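PDB 3N90: thylakoid lumenal 15 kDa protein 1, chloroplastic from Arabidopsis thaliana, which is of unknown function but folds as a right-handed quadrilateral beta helix of pentapeptide repeats in the thylakoid lumen of the chloroplast. Local coordinates for residues A[8-11]-A[12-15]. The protein carries 2 engineered substitutions. Numbering follows the deposited sequence.
Sequences YGQG and VTRG. With SO4 (sulfate ion), chain B.
Q10 O is gripped twice at the heart of this single short helical turn: T13 N reaches it at 3.1 Å from above its carbonyl plane, and R14 N at 3.0 Å, almost straight off the end of the C=O bond. One residue earlier, V12 N bonds to G9 O at 3.1 Å. Two i to i+3 bonds and one i to i+4 bond thus make a short, irregular turn, set just ahead of the first coils of the pentapeptide-repeat beta helix, at its N-terminal end.

The tight part is the packing around the two carbonyl oxygens. V12 CB comes to 3.3 Å from G9 O, while T13 OG1 and R14 CG each lie 3.3 Å from Q10 O. T13 chi1, 56°, sets OG1 between its own N and carbonyl carbon; from there it bonds to D32 O and Q31 NE2. Q10, bent at chi2, also turns to the adjoining coil, OE1 taking D32 N and NE2 giving to R30 O. On the flank, V12 CG1 meets Y8 CD1 obliquely at 4.2 Å.

The outer side is looser. R14 CG, between the backbone N and the carbonyl carbon (chi1 76°), brings the chain back over Q10 O; extended from there to NE, it lays one guanidinium face over the backbone, with G11 N 3.9 Å above the centre. At the turn's end a water donates to both G11 O and R14 O; at its start a sulfate, probably from the crystallisation liquor, accepts a weak bond from Q10 N. The chemistry implies a turn shaped by its own backbone bonds and tied to the beta helix in part through the amide of Q10 and the hydroxyl of T13, while the R14 side chain meets 8-11 by van der Waals contact, without a hydrogen bond.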
loop_
_atom_site.group_PDB
_atom_site.type_symbol
_atom_site.label_atom_id
_atom_site.label_comp_id
_atom_site.label_asym_id
_atom_site.label_seq_id
_atom_site.Cartn_x
_atom_site.Cartn_y
_atom_site.Cartn_z
ATOM N N TYR A 8 -16.914 7.416 -3.093
ATOM C CA TYR A 8 -17.239 7.269 -1.698
ATOM C C TYR A 8 -16.879 8.536 -0.955
ATOM O O TYR A 8 -15.715 8.996 -1.001
ATOM C CB TYR A 8 -16.495 6.069 -1.078
ATOM C CG TYR A 8 -16.653 4.760 -1.823
ATOM C CD1 TYR A 8 -17.797 3.988 -1.658
ATOM C CD2 TYR A 8 -15.663 4.293 -2.685
ATOM C CE1 TYR A 8 -17.956 2.786 -2.331
ATOM C CE2 TYR A 8 -15.806 3.091 -3.356
ATOM C CZ TYR A 8 -16.971 2.339 -3.177
ATOM O OH TYR A 8 -17.139 1.138 -3.840
ATOM N N GLY A 9 -17.855 9.087 -0.235
ATOM C CA GLY A 9 -17.584 10.183 0.691
ATOM C C GLY A 9 -16.533 9.757 1.707
ATOM O O GLY A 9 -16.401 8.570 1.991
ATOM N N GLN A 10 -15.797 10.707 2.269
ATOM C CA GLN A 10 -14.700 10.361 3.195
ATOM C C GLN A 10 -15.249 9.682 4.457
ATOM O O GLN A 10 -14.581 8.822 5.053
ATOM C CB GLN A 10 -13.877 11.590 3.545
ATOM C CG GLN A 10 -13.174 12.255 2.339
ATOM C CD GLN A 10 -12.070 11.400 1.725
ATOM O OE1 GLN A 10 -12.109 10.166 1.773
ATOM N NE2 GLN A 10 -11.058 12.062 1.171
ATOM N N GLY A 11 -16.487 10.035 4.825
ATOM C CA GLY A 11 -17.119 9.450 6.040
ATOM C C GLY A 11 -17.423 7.969 5.925
ATOM O O GLY A 11 -17.642 7.272 6.938
ATOM N N VAL A 12 -17.417 7.479 4.689
ATOM C CA VAL A 12 -17.714 6.109 4.385
ATOM C C VAL A 12 -16.492 5.230 4.686
ATOM O O VAL A 12 -16.629 4.070 5.065
ATOM C CB VAL A 12 -18.114 5.958 2.898
ATOM C CG1 VAL A 12 -18.164 4.503 2.476
ATOM C CG2 VAL A 12 -19.421 6.713 2.593
ATOM N N THR A 13 -15.300 5.812 4.530
ATOM C CA THR A 13 -14.075 5.040 4.588
ATOM C C THR A 13 -13.219 5.330 5.835
ATOM O O THR A 13 -12.372 4.505 6.222
ATOM C CB THR A 13 -13.264 5.229 3.282
ATOM O OG1 THR A 13 -13.017 6.621 3.081
ATOM C CG2 THR A 13 -14.039 4.661 2.064
ATOM N N ARG A 14 -13.424 6.468 6.481
ATOM C CA ARG A 14 -12.544 6.841 7.583
ATOM C C ARG A 14 -13.005 6.256 8.935
ATOM O O ARG A 14 -14.177 6.431 9.314
ATOM C CB ARG A 14 -12.361 8.363 7.634
ATOM C CG ARG A 14 -13.537 9.085 8.205
ATOM C CD ARG A 14 -13.448 10.592 8.052
ATOM N NE ARG A 14 -14.789 11.178 8.197
ATOM C CZ ARG A 14 -15.149 12.376 7.736
ATOM N NH1 ARG A 14 -14.268 13.140 7.089
ATOM N NH2 ARG A 14 -16.394 12.808 7.918
ATOM N N GLY A 15 -12.090 5.603 9.657
ATOM C CA GLY A 15 -12.373 5.047 10.990
ATOM C C GLY A 15 -13.526 4.048 10.935
ATOM O O GLY A 15 -14.428 4.054 11.803
HETATM S S SO4 B . -15.674 13.665 -0.837
HETATM O O1 SO4 B . -16.027 13.650 0.584
HETATM O O2 SO4 B . -16.546 14.565 -1.594
HETATM O O3 SO4 B . -15.904 12.314 -1.387
HETATM O O4 SO4 B . -14.299 14.072 -1.013
HETATM O O HOH W 1 -16.404 7.703 9.320
#